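Local coordinates for capsid (Human calicivirus NLV/Boxer/2001/US, PDB 4RDL), which forms the protruding P domain of the norovirus capsid protein, a dimer that binds Lewis-type histo-blood group glycans, probably for attachment to host cells, at residues Val16-Met21 / Asn293-Phe298; Val45-Asn50 / Ala202-Pro207; Asn94-Phe99 / Ala146-Thr151; Phe210-Val215 / Thr278-Ala283; Gly250-Leu255 / Ser300-Tyr305. One frame throughout, in Å; residues are numbered along the deposited sequence.

Contact 1 (Val16-Met21 / Asn293-Phe298)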
# COMPACT_ATOMS: atom_id res chain seq x y z
N VAL A 16 -6.31 -17.41 7.96
CA VAL A 16 -5.60 -16.56 7.01
C VAL A 16 -6.62 -15.74 6.24
O VAL A 16 -7.81 -16.07 6.25
CB VAL A 16 -4.71 -17.39 6.05
CG1 VAL A 16 -3.68 -18.19 6.84
CG2 VAL A 16 -5.56 -18.30 5.17
N PRO A 17 -6.18 -14.65 5.58
CA PRO A 17 -7.17 -13.84 4.86
C PRO A 17 -7.98 -14.63 3.84
O PRO A 17 -7.46 -15.50 3.14
CB PRO A 17 -6.30 -12.79 4.16
CG PRO A 17 -5.09 -12.68 5.01
CD PRO A 17 -4.83 -14.08 5.51
N ASN A 18 -9.26 -14.29 3.80
CA ASN A 18 -10.23 -14.75 2.83
C ASN A 18 -10.29 -13.74 1.70
O ASN A 18 -11.34 -13.13 1.44
CB ASN A 18 -11.60 -14.84 3.52
CG ASN A 18 -12.69 -15.33 2.61
OD1 ASN A 18 -12.46 -16.19 1.77
ND2 ASN A 18 -13.89 -14.78 2.78
N ILE A 19 -9.14 -13.52 1.08
CA ILE A 19 -8.96 -12.62 -0.06
C ILE A 19 -8.20 -13.36 -1.15
O ILE A 19 -7.18 -14.00 -0.87
CB ILE A 19 -8.13 -11.39 0.33
CG1 ILE A 19 -8.80 -10.60 1.45
CG2 ILE A 19 -7.89 -10.48 -0.88
CD1 ILE A 19 -7.91 -9.57 2.09
N PRO A 20 -8.67 -13.28 -2.40
CA PRO A 20 -7.92 -13.92 -3.49
C PRO A 20 -6.47 -13.44 -3.56
O PRO A 20 -6.18 -12.26 -3.34
CB PRO A 20 -8.70 -13.52 -4.74
CG PRO A 20 -10.09 -13.29 -4.25
CD PRO A 20 -9.91 -12.67 -2.88
N MET A 21 -5.57 -14.36 -3.89
CA MET A 21 -4.15 -14.06 -3.87
C MET A 21 -3.80 -12.84 -4.72
O MET A 21 -2.97 -12.01 -4.31
CB MET A 21 -3.34 -15.27 -4.34
CG MET A 21 -1.84 -15.08 -4.18
SD MET A 21 -0.85 -16.47 -4.76
CE MET A 21 -1.15 -16.36 -6.53
N ASN A 293 -5.88 -16.62 -8.81
CA ASN A 293 -7.01 -15.99 -8.13
C ASN A 293 -7.67 -16.88 -7.08
O ASN A 293 -8.82 -16.67 -6.71
CB ASN A 293 -8.04 -15.49 -9.14
CG ASN A 293 -8.72 -16.61 -9.89
OD1 ASN A 293 -8.23 -17.74 -9.90
ND2 ASN A 293 -9.86 -16.32 -10.51
N GLY A 294 -6.93 -17.88 -6.60
CA GLY A 294 -7.42 -18.74 -5.54
C GLY A 294 -7.37 -18.05 -4.18
O GLY A 294 -6.77 -16.99 -4.02
N VAL A 295 -8.00 -18.70 -3.20
CA VAL A 295 -8.09 -18.18 -1.85
C VAL A 295 -7.47 -19.20 -0.90
O VAL A 295 -7.80 -20.38 -0.96
CB VAL A 295 -9.57 -17.95 -1.45
CG1 VAL A 295 -9.67 -17.55 0.01
CG2 VAL A 295 -10.20 -16.88 -2.35
N PHE A 296 -6.55 -18.76 -0.04
CA PHE A 296 -6.00 -19.65 0.97
C PHE A 296 -6.99 -19.79 2.11
O PHE A 296 -7.56 -18.81 2.58
CB PHE A 296 -4.64 -19.16 1.50
CG PHE A 296 -3.56 -19.15 0.47
CD1 PHE A 296 -2.77 -20.28 0.27
CD2 PHE A 296 -3.31 -18.02 -0.29
CE1 PHE A 296 -1.77 -20.29 -0.69
CE2 PHE A 296 -2.31 -18.02 -1.25
CZ PHE A 296 -1.54 -19.16 -1.45
N VAL A 297 -7.20 -21.04 2.54
CA VAL A 297 -8.08 -21.33 3.66
C VAL A 297 -7.36 -22.21 4.68
O VAL A 297 -6.82 -23.26 4.34
CB VAL A 297 -9.36 -22.06 3.19
CG1 VAL A 297 -10.28 -22.35 4.38
CG2 VAL A 297 -10.10 -21.24 2.14
N PHE A 298 -7.34 -21.76 5.93
CA PHE A 298 -6.82 -22.56 7.02
C PHE A 298 -7.72 -23.77 7.31
O PHE A 298 -8.91 -23.62 7.59
CB PHE A 298 -6.66 -21.70 8.27
CG PHE A 298 -6.27 -22.48 9.50
CD1 PHE A 298 -5.05 -23.14 9.56
CD2 PHE A 298 -7.11 -22.53 10.60
CE1 PHE A 298 -4.68 -23.85 10.69
CE2 PHE A 298 -6.75 -23.24 11.74
CZ PHE A 298 -5.53 -23.90 11.78
O HOH W 1 -8.51 -19.26 6.93
O HOH W 2 -9.20 -17.89 4.53
O HOH W 3 -6.12 -15.99 0.70
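The CA atoms of Pro20 and Val295 stand 4.6 Å apart and those of Val16 and Phe298 6.1 Å, so the irregular segment 16-21 runs back along the start of strand 295-302 in the antiparallel P1 sheet of the norovirus protruding domain. Direct backbone bonding is confined to one end, where Met21 N donates to Gly294 O at 2.9 Å. Beyond it, water does the pairing: one molecule accepts from both Val16 N and Phe298 N, and another gives its protons to Pro17 O and Ile19 O while accepting from Phe296 N. Among the side chains, with CG1 anti to the carbonyl carbon (chi1 -60°), Val16 CG2 falls between the backbone N and the carbonyl carbon and rests 3.3 Å from Phe296 O; Phe237 and Phe241 of helix 235-244 also pack on Val16. The ring of Pro20 lies alongside Val295, pointing the same way, with Pro20 CG 4.1 Å from Val295 CG2. The backbone N of Asn18 bonds to Asn243 OD1 of the second subunit. A Met-aromatic contact finishes the interface: Met21 SD approaches the edge of the Phe296 ring, 5.3 Å from its centroid, with CE2 the nearest ring atom at 4.1 Å.

Contact 2 (Val45-Asn50 / Ala202-Pro207)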
# COMPACT_ATOMS: atom_id res chain seq x y z
N VAL A 45 19.10 -18.85 0.24
CA VAL A 45 18.34 -18.75 1.47
C VAL A 45 17.64 -17.40 1.55
O VAL A 45 18.28 -16.36 1.44
CB VAL A 45 19.28 -18.91 2.68
CG1 VAL A 45 18.52 -18.79 3.99
CG2 VAL A 45 20.03 -20.24 2.59
N PRO A 46 16.31 -17.40 1.74
CA PRO A 46 15.65 -16.11 1.94
C PRO A 46 15.86 -15.60 3.36
O PRO A 46 15.73 -16.35 4.33
CB PRO A 46 14.17 -16.44 1.71
CG PRO A 46 14.05 -17.86 2.11
CD PRO A 46 15.35 -18.52 1.71
N GLN A 47 16.19 -14.32 3.48
CA GLN A 47 16.25 -13.66 4.78
C GLN A 47 15.72 -12.25 4.60
O GLN A 47 16.34 -11.26 5.00
CB GLN A 47 17.67 -13.66 5.36
CG GLN A 47 17.71 -13.15 6.80
CD GLN A 47 19.06 -13.29 7.47
OE1 GLN A 47 20.04 -13.72 6.85
NE2 GLN A 47 19.13 -12.92 8.74
N PHE A 48 14.55 -12.17 3.97
CA PHE A 48 13.90 -10.89 3.74
C PHE A 48 13.63 -10.23 5.09
O PHE A 48 13.43 -10.92 6.10
CB PHE A 48 12.60 -11.08 2.97
CG PHE A 48 12.76 -11.89 1.71
CD1 PHE A 48 13.92 -11.77 0.95
CD2 PHE A 48 11.78 -12.78 1.30
CE1 PHE A 48 14.08 -12.52 -0.21
CE2 PHE A 48 11.94 -13.52 0.15
CZ PHE A 48 13.09 -13.41 -0.60
N GLN A 49 13.64 -8.90 5.12
CA GLN A 49 13.37 -8.18 6.36
C GLN A 49 11.96 -7.60 6.37
O GLN A 49 11.43 -7.27 7.43
CB GLN A 49 14.42 -7.11 6.59
CG GLN A 49 15.80 -7.70 6.79
CD GLN A 49 15.83 -8.69 7.93
OE1 GLN A 49 15.45 -8.35 9.06
NE2 GLN A 49 16.24 -9.92 7.65
N ASN A 50 11.38 -7.47 5.18
CA ASN A 50 9.98 -7.11 5.05
C ASN A 50 9.13 -8.36 4.80
O ASN A 50 9.65 -9.40 4.37
CB ASN A 50 9.79 -6.06 3.96
CG ASN A 50 10.30 -4.70 4.38
OD1 ASN A 50 10.14 -4.31 5.54
ND2 ASN A 50 10.94 -3.98 3.46
N ALA A 202 15.30 -10.31 11.10
CA ALA A 202 14.50 -11.49 10.93
C ALA A 202 15.44 -12.60 10.46
O ALA A 202 16.34 -12.34 9.66
CB ALA A 202 13.40 -11.24 9.92
N PRO A 203 15.27 -13.83 10.96
CA PRO A 203 16.23 -14.89 10.68
C PRO A 203 16.15 -15.46 9.26
O PRO A 203 15.13 -15.29 8.58
CB PRO A 203 15.85 -15.98 11.69
CG PRO A 203 14.40 -15.77 11.92
CD PRO A 203 14.19 -14.28 11.86
N PRO A 204 17.21 -16.14 8.82
CA PRO A 204 17.16 -16.87 7.54
C PRO A 204 16.14 -18.00 7.62
O PRO A 204 15.89 -18.52 8.71
CB PRO A 204 18.58 -17.46 7.42
CG PRO A 204 19.40 -16.76 8.45
CD PRO A 204 18.46 -16.38 9.54
N ILE A 205 15.55 -18.37 6.49
CA ILE A 205 14.60 -19.49 6.45
C ILE A 205 15.12 -20.66 5.63
O ILE A 205 15.63 -20.49 4.53
CB ILE A 205 13.23 -19.07 5.88
CG1 ILE A 205 12.69 -17.84 6.61
CG2 ILE A 205 12.26 -20.25 5.95
CD1 ILE A 205 11.46 -17.24 5.96
N TYR A 206 14.97 -21.86 6.19
CA TYR A 206 15.34 -23.11 5.52
C TYR A 206 14.15 -24.04 5.45
O TYR A 206 13.34 -24.09 6.39
CB TYR A 206 16.47 -23.80 6.28
CG TYR A 206 17.69 -22.94 6.45
CD1 TYR A 206 18.62 -22.79 5.43
CD2 TYR A 206 17.92 -22.27 7.65
CE1 TYR A 206 19.73 -21.99 5.59
CE2 TYR A 206 19.03 -21.47 7.81
CZ TYR A 206 19.93 -21.34 6.78
OH TYR A 206 21.04 -20.54 6.95
N PRO A 207 14.03 -24.79 4.35
CA PRO A 207 12.92 -25.74 4.17
C PRO A 207 13.06 -26.90 5.16
O PRO A 207 14.17 -27.27 5.53
CB PRO A 207 13.10 -26.20 2.73
CG PRO A 207 14.56 -26.10 2.49
CD PRO A 207 15.01 -24.88 3.25
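Gln47 and Pro204 lie side by side where two irregular segments run in nearly opposite directions, an example of loops joined by side-chain amides in place of regular strand pairing. From Gln47, CB sits 3.9 Å from Pro204 CA, and CG, anti to the backbone N (chi1 -172°), passes 3.3 Å from Ala202 O. Gln47 CD lies between Ala202 O and Pro204 CG, 3.6 Å from each. At the tip the amide straddles its neighbours: Gln47 OE1 comes 3.5 Å from Pro204 CG, while Gln47 NE2 donates to Ala202 O at 3.0 Å. Gln49 reaches the same alanine with both ends of its amide. Gln49 OE1 receives Ala202 N in the carbonyl plane, on a lone pair, at 2.8 Å, and Gln49 NE2 gives one bond to Ala202 O (3.1 Å) and another to Gln47 O. Farther along, Ile205 N bonds to Pro46 O, and Val45 CG1 makes an off-centre CH-pi contact with the Tyr206 ring. Pro46 and Ile205 also pack on Ile214 of strand 213-220. Pro203 and Pro204 have no N-H to offer, which probably helps explain why side-chain amides carry so much of the bonding; the matched N and O of Ala202 fix which way round the Gln49 amide sits.

Contact 3 (Asn94-Phe99 / Ala146-Thr151); sequences NPYHAF and APHLGT
Tyr96 and Phe99 meet different parts of the 3-10 turn 147-149. The Tyr96 side is close and buried. With CG anti to the backbone N (chi1 165°), the ring extends to the turn, where Tyr96 CE2 lies 3.3 Å from Pro147 O and His148 O comes up at the ring edge. Tyr96 OH and His148 ND1 are 3.2 Å apart, and each is hydrogen-bonded to Ser101 O, just beyond the segment. A backbone bond joins the two parts, Phe99 N to His148 O at 3.1 Å. The solvent side is that of the exposed Phe99, which turns a ring edge toward the face of His148 in an offset edge-to-face pair, centroids 5.3 Å apart and planes at 76°; Phe99 CZ rests 3.9 Å from Leu149 CG, with Leu195 adding apolar contact to both. The turn links strand 145-146 to strand 151-154, closing in a G1 beta bulge of Gly150 and Thr151 against Ala146, at the margin of the sheet that contains strand 113-121. Sharing Ser101 O as acceptor, the phenol and the imidazole must each be a donor to it, consistent with a proton on ND1, and this common partner probably helps to keep the two rings together.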
# COMPACT_ATOMS: atom_id res chain seq x y z
N ASN A 94 8.15 10.27 13.40
CA ASN A 94 8.72 9.99 14.70
C ASN A 94 10.12 9.39 14.56
O ASN A 94 10.47 8.86 13.50
CB ASN A 94 7.80 9.09 15.51
CG ASN A 94 6.59 9.84 16.03
OD1 ASN A 94 6.73 10.88 16.68
ND2 ASN A 94 5.40 9.33 15.73
N PRO A 95 10.94 9.50 15.60
CA PRO A 95 12.35 9.14 15.46
C PRO A 95 12.57 7.65 15.26
O PRO A 95 11.85 6.82 15.82
CB PRO A 95 12.97 9.59 16.78
CG PRO A 95 11.83 9.75 17.72
CD PRO A 95 10.65 10.14 16.90
N TYR A 96 13.57 7.33 14.45
CA TYR A 96 14.04 5.97 14.33
C TYR A 96 14.95 5.72 15.51
O TYR A 96 15.90 6.48 15.75
CB TYR A 96 14.80 5.76 13.02
CG TYR A 96 15.59 4.47 13.00
CD1 TYR A 96 14.97 3.24 13.16
CD2 TYR A 96 16.97 4.49 12.82
CE1 TYR A 96 15.69 2.06 13.15
CE2 TYR A 96 17.71 3.32 12.80
CZ TYR A 96 17.06 2.10 12.97
OH TYR A 96 17.78 0.94 12.96
N HIS A 97 14.66 4.66 16.25
CA HIS A 97 15.49 4.30 17.38
C HIS A 97 16.67 3.50 16.85
O HIS A 97 16.60 2.28 16.69
CB HIS A 97 14.69 3.51 18.41
CG HIS A 97 13.63 4.33 19.08
ND1 HIS A 97 12.55 3.76 19.73
CD2 HIS A 97 13.48 5.67 19.20
CE1 HIS A 97 11.78 4.72 20.22
NE2 HIS A 97 12.32 5.89 19.92
N ALA A 98 17.76 4.22 16.58
CA ALA A 98 18.96 3.62 16.02
C ALA A 98 19.43 2.46 16.89
O ALA A 98 19.30 2.49 18.11
CB ALA A 98 20.08 4.66 15.86
N PHE A 99 19.97 1.44 16.23
CA PHE A 99 20.48 0.24 16.90
C PHE A 99 19.40 -0.62 17.56
O PHE A 99 19.72 -1.45 18.41
CB PHE A 99 21.57 0.62 17.92
CG PHE A 99 22.70 1.42 17.33
CD1 PHE A 99 22.75 2.80 17.50
CD2 PHE A 99 23.70 0.81 16.60
CE1 PHE A 99 23.79 3.55 16.95
CE2 PHE A 99 24.74 1.54 16.05
CZ PHE A 99 24.78 2.92 16.23
N ALA A 146 24.34 3.08 6.00
CA ALA A 146 24.34 2.77 7.42
C ALA A 146 22.98 3.04 8.07
O ALA A 146 22.89 3.73 9.09
CB ALA A 146 25.45 3.57 8.14
N PRO A 147 21.90 2.48 7.49
CA PRO A 147 20.57 2.85 8.00
C PRO A 147 20.36 2.48 9.47
O PRO A 147 19.64 3.18 10.18
CB PRO A 147 19.62 2.06 7.08
CG PRO A 147 20.45 0.91 6.55
CD PRO A 147 21.83 1.53 6.37
N HIS A 148 20.99 1.40 9.93
CA HIS A 148 20.89 0.99 11.32
C HIS A 148 21.49 2.05 12.24
O HIS A 148 21.10 2.17 13.41
CB HIS A 148 21.60 -0.35 11.52
CG HIS A 148 21.40 -0.96 12.88
ND1 HIS A 148 20.15 -1.23 13.40
CD2 HIS A 148 22.29 -1.39 13.80
CE1 HIS A 148 20.29 -1.78 14.59
NE2 HIS A 148 21.58 -1.89 14.86
N LEU A 149 22.46 2.80 11.72
CA LEU A 149 23.10 3.89 12.45
C LEU A 149 22.35 5.21 12.25
O LEU A 149 22.68 6.22 12.86
CB LEU A 149 24.55 4.07 12.00
CG LEU A 149 25.57 3.02 12.42
CD1 LEU A 149 25.20 1.65 11.89
CD2 LEU A 149 26.96 3.41 11.94
N GLY A 150 21.36 5.19 11.36
CA GLY A 150 20.52 6.35 11.13
C GLY A 150 20.80 7.16 9.87
O GLY A 150 20.12 8.18 9.64
N THR A 151 21.76 6.73 9.05
CA THR A 151 22.13 7.51 7.86
C THR A 151 22.39 6.67 6.62
O THR A 151 22.93 5.56 6.71
CB THR A 151 23.37 8.41 8.12
OG1 THR A 151 24.53 7.60 8.34
CG2 THR A 151 23.15 9.33 9.32

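Contact 4 (Phe210-Val215 / Thr278-Ala283)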
# COMPACT_ATOMS: atom_id res chain seq x y z
N PHE A 210 10.70 -33.47 3.93
CA PHE A 210 9.48 -34.09 3.41
C PHE A 210 9.15 -33.63 2.00
O PHE A 210 7.98 -33.59 1.59
CB PHE A 210 8.30 -33.86 4.36
CG PHE A 210 8.63 -34.12 5.80
CD1 PHE A 210 8.79 -33.07 6.69
CD2 PHE A 210 8.81 -35.41 6.25
CE1 PHE A 210 9.11 -33.31 8.01
CE2 PHE A 210 9.13 -35.66 7.57
CZ PHE A 210 9.28 -34.60 8.45
N GLY A 211 10.20 -33.30 1.24
CA GLY A 211 10.06 -32.91 -0.15
C GLY A 211 9.64 -31.47 -0.31
O GLY A 211 9.37 -31.01 -1.42
N GLU A 212 9.60 -30.74 0.81
CA GLU A 212 9.02 -29.40 0.80
C GLU A 212 9.98 -28.32 0.32
O GLU A 212 11.20 -28.39 0.51
CB GLU A 212 8.46 -29.05 2.18
CG GLU A 212 7.32 -29.99 2.58
CD GLU A 212 6.80 -29.77 3.99
OE1 GLU A 212 6.95 -28.65 4.53
OE2 GLU A 212 6.23 -30.73 4.55
N ALA A 213 9.39 -27.31 -0.30
CA ALA A 213 10.13 -26.16 -0.80
C ALA A 213 9.41 -24.89 -0.38
O ALA A 213 8.18 -24.83 -0.37
CB ALA A 213 10.24 -26.22 -2.33
N ILE A 214 10.18 -23.86 -0.04
CA ILE A 214 9.62 -22.57 0.33
C ILE A 214 8.87 -21.95 -0.85
O ILE A 214 9.35 -21.99 -2.01
CB ILE A 214 10.73 -21.62 0.80
CG1 ILE A 214 11.40 -22.18 2.07
CG2 ILE A 214 10.20 -20.21 1.04
CD1 ILE A 214 12.68 -21.47 2.46
N VAL A 215 7.70 -21.40 -0.57
CA VAL A 215 6.89 -20.72 -1.57
C VAL A 215 7.15 -19.22 -1.55
O VAL A 215 7.16 -18.58 -0.50
CB VAL A 215 5.39 -20.97 -1.30
CG1 VAL A 215 4.52 -20.16 -2.26
CG2 VAL A 215 5.07 -22.48 -1.41
N THR A 278 5.29 -23.66 2.68
CA THR A 278 5.94 -24.60 1.79
C THR A 278 4.91 -25.36 0.98
O THR A 278 3.71 -25.35 1.30
CB THR A 278 6.77 -25.63 2.55
OG1 THR A 278 5.89 -26.44 3.34
CG2 THR A 278 7.80 -24.94 3.45
N CYS A 279 5.39 -26.02 -0.06
CA CYS A 279 4.59 -26.94 -0.85
C CYS A 279 5.51 -28.06 -1.30
O CYS A 279 6.73 -27.99 -1.14
CB CYS A 279 4.05 -26.23 -2.10
SG CYS A 279 5.33 -25.83 -3.33
N VAL A 280 4.93 -29.11 -1.88
CA VAL A 280 5.71 -30.03 -2.68
C VAL A 280 5.36 -29.71 -4.13
O VAL A 280 4.24 -29.95 -4.57
CB VAL A 280 5.42 -31.50 -2.34
CG1 VAL A 280 6.15 -32.41 -3.32
CG2 VAL A 280 5.84 -31.81 -0.92
N PRO A 281 6.32 -29.12 -4.86
CA PRO A 281 6.02 -28.63 -6.20
C PRO A 281 5.98 -29.75 -7.21
O PRO A 281 6.48 -30.85 -6.94
CB PRO A 281 7.20 -27.71 -6.50
CG PRO A 281 8.33 -28.30 -5.73
CD PRO A 281 7.71 -28.85 -4.46
N ASN A 282 5.37 -29.48 -8.35
CA ASN A 282 5.45 -30.38 -9.48
C ASN A 282 4.82 -31.74 -9.20
O ASN A 282 5.33 -32.76 -9.62
CB ASN A 282 6.90 -30.57 -9.91
CG ASN A 282 7.02 -31.22 -11.26
OD1 ASN A 282 6.16 -31.04 -12.11
ND2 ASN A 282 8.08 -32.00 -11.46
N ALA A 283 3.71 -31.73 -8.47
CA ALA A 283 2.98 -32.96 -8.19
C ALA A 283 2.46 -33.56 -9.49
O ALA A 283 1.68 -32.94 -10.21
CB ALA A 283 1.83 -32.69 -7.24
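Thr278 meets Glu212 through its hydroxyl, OG1 donating to Glu212 OE1 at 2.7 Å. The threonine torsion sets this up: OG1 stands between its backbone N and carbonyl carbon (chi1 65°), the position from which it reaches the carboxylate, met from above its plane, about 48° out of it. The same OE1 is also bonded by Tyr272 OH, while OE2 forms a salt bridge with Lys270, so this buried acid is held by three partners, two of them on strand 265-272, and the neighbouring lysine would probably stabilise its charge. Next along, Cys279 pairs with Ala213 by two backbone bonds, Ala213 N to Cys279 O at 2.9 Å and Cys279 N to Ala213 O at 3.0 Å. These make an antiparallel hydrogen-bonded pair, next to the non-hydrogen-bonded pair of Ile214 with Thr278; strand 276-279 thereby sits between strands 213-220 and 265-272 in the antiparallel sheet of P1. Cys279 SG lies 3.9 Å from Val215 CG2, and the side chains of Ala213 and Cys279 emerge on one face, where Val38 of strand 35-38 packs against both. At Val280 the strand has ended, and CG2 rests against the turn before strand 213-220, 3.7 Å from Gly211 O and equally near Phe210 O. Pro281 follows, with its CD 4.2 Å from Ala213 CB and its ring also touching Val38.

Contact 5 (Gly250-Leu255 / Ser300-Tyr305); sequences GDAALL and SWVSRY
Ala253 puts its methyl over the six-membered ring of Trp301, CB 4.3 Å from the centroid and 28° off the normal, an off-centre CH-pi contact whose nearest ring atom is CZ3. Phe14 and Phe298 pack around the same indole, extending this apolar cluster beyond the two segments. On the other face of the sheet Val302 packs between Ala252 and Leu254: its CG1 touches Leu254 CB at 3.8 Å and its CG2 meets Ala252 CB at 4.2 Å. These two faces belong to an antiparallel pairing of strand 252-258 with the end of strand 295-302, close to the C terminus of the chain. Ala252 and Val302 form a hydrogen-bonded pair, with Val302 N to Ala252 O at 2.8 Å; Ala253 and Trp301 form the adjacent non-hydrogen-bonded pair. Past the strand ends the contact turns polar. A water accepts from Asp251 N and gives a weak bond to Val302 O, and Ser303 OG accepts from Tyr305 N in an ST turn. Outermost, one arginine grips Asp251 twice: Arg304 N donates to the anti lone pair of Asp251 OD2 at 2.9 Å, and Arg304 NH1, also at 2.9 Å, completes a salt bridge from the syn side, 31° out of the carboxylate plane.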
# COMPACT_ATOMS: atom_id res chain seq x y z
N GLY A 250 0.20 -25.86 16.78
CA GLY A 250 0.73 -27.05 16.13
C GLY A 250 2.04 -26.76 15.42
O GLY A 250 2.47 -25.60 15.37
N ASP A 251 2.66 -27.79 14.86
CA ASP A 251 3.91 -27.63 14.13
C ASP A 251 3.73 -26.78 12.88
O ASP A 251 4.62 -26.01 12.51
CB ASP A 251 4.47 -28.99 13.69
CG ASP A 251 4.92 -29.85 14.85
OD1 ASP A 251 5.14 -29.31 15.95
OD2 ASP A 251 5.07 -31.07 14.63
N ALA A 252 2.60 -26.95 12.21
CA ALA A 252 2.34 -26.25 10.96
C ALA A 252 0.85 -26.02 10.78
O ALA A 252 0.03 -26.80 11.28
CB ALA A 252 2.89 -27.05 9.78
N ALA A 253 0.51 -24.94 10.08
CA ALA A 253 -0.87 -24.67 9.71
C ALA A 253 -1.10 -25.18 8.29
O ALA A 253 -0.48 -24.68 7.35
CB ALA A 253 -1.17 -23.17 9.79
N LEU A 254 -1.99 -26.16 8.14
CA LEU A 254 -2.34 -26.68 6.82
C LEU A 254 -3.28 -25.70 6.15
O LEU A 254 -4.33 -25.36 6.71
CB LEU A 254 -3.02 -28.05 6.93
CG LEU A 254 -3.58 -28.63 5.62
CD1 LEU A 254 -2.46 -28.94 4.64
CD2 LEU A 254 -4.42 -29.88 5.89
N LEU A 255 -2.91 -25.26 4.95
CA LEU A 255 -3.77 -24.41 4.12
C LEU A 255 -4.18 -25.14 2.86
O LEU A 255 -3.38 -25.89 2.29
CB LEU A 255 -3.06 -23.12 3.70
CG LEU A 255 -2.34 -22.30 4.75
CD1 LEU A 255 -1.80 -21.04 4.08
CD2 LEU A 255 -3.27 -21.95 5.89
N SER A 300 -6.44 -26.81 9.36
CA SER A 300 -6.15 -27.19 10.74
C SER A 300 -4.67 -27.12 11.03
O SER A 300 -3.85 -27.05 10.11
CB SER A 300 -6.63 -28.62 11.01
OG SER A 300 -5.74 -29.54 10.42
N TRP A 301 -4.32 -27.16 12.30
CA TRP A 301 -2.95 -27.39 12.71
C TRP A 301 -2.63 -28.86 12.43
O TRP A 301 -3.48 -29.73 12.65
CB TRP A 301 -2.77 -27.06 14.19
CG TRP A 301 -2.98 -25.59 14.48
CD1 TRP A 301 -4.07 -25.00 15.04
CD2 TRP A 301 -2.06 -24.53 14.19
NE1 TRP A 301 -3.89 -23.64 15.12
CE2 TRP A 301 -2.66 -23.33 14.61
CE3 TRP A 301 -0.78 -24.49 13.61
CZ2 TRP A 301 -2.02 -22.09 14.47
CZ3 TRP A 301 -0.15 -23.27 13.48
CH2 TRP A 301 -0.78 -22.08 13.91
N VAL A 302 -1.43 -29.12 11.92
CA VAL A 302 -1.01 -30.48 11.60
C VAL A 302 0.41 -30.68 12.09
O VAL A 302 1.12 -29.72 12.36
CB VAL A 302 -1.10 -30.79 10.09
CG1 VAL A 302 -2.54 -30.71 9.60
CG2 VAL A 302 -0.18 -29.86 9.28
N SER A 303 0.83 -31.94 12.21
CA SER A 303 2.19 -32.19 12.66
C SER A 303 3.18 -31.92 11.52
O SER A 303 2.79 -31.84 10.34
CB SER A 303 2.34 -33.61 13.21
OG SER A 303 2.94 -34.49 12.29
N ARG A 304 4.44 -31.75 11.87
CA ARG A 304 5.48 -31.51 10.87
C ARG A 304 5.56 -32.65 9.87
O ARG A 304 6.08 -32.48 8.77
CB ARG A 304 6.83 -31.30 11.54
CG ARG A 304 7.29 -32.47 12.41
CD ARG A 304 8.39 -32.01 13.36
NE ARG A 304 8.80 -33.06 14.28
CZ ARG A 304 8.25 -33.28 15.47
NH1 ARG A 304 7.25 -32.52 15.89
NH2 ARG A 304 8.70 -34.27 16.25
N TYR A 305 5.06 -33.83 10.26
CA TYR A 305 5.12 -35.02 9.42
C TYR A 305 4.02 -35.11 8.38
O TYR A 305 4.02 -36.01 7.54
CB TYR A 305 5.16 -36.29 10.29
CG TYR A 305 6.39 -36.35 11.15
CD1 TYR A 305 7.62 -36.71 10.62
CD2 TYR A 305 6.34 -35.99 12.49
CE1 TYR A 305 8.76 -36.74 11.40
CE2 TYR A 305 7.48 -36.02 13.28
CZ TYR A 305 8.68 -36.39 12.72
OH TYR A 305 9.83 -36.43 13.48
O HOH W 4 1.60 -30.36 15.66

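From the N terminus, segment 16-21 opens the loop that contact 1 closes only at 293-298, and contacts 2, 3 and 4 all nest inside it. Contact 2 opens at 45-50 and closes at 202-207, enclosing contact 3, which sits at the margin of the other sheet, on the far side of the chain's centre from contact 1. Contact 4 then opens at 210-215, touching contact 2 through Ile214 and Pro207. Before it closes at 278-283, segment 250-255 begins contact 5, so 4 and 5 cross. Contact 5 closes last, at 300-305, crossing contact 1 too. Contacts 1, 4 and 5 all reach one sheet; contact 1 packs the N-terminal segment on it and contact 5 ties in the C-terminal strand.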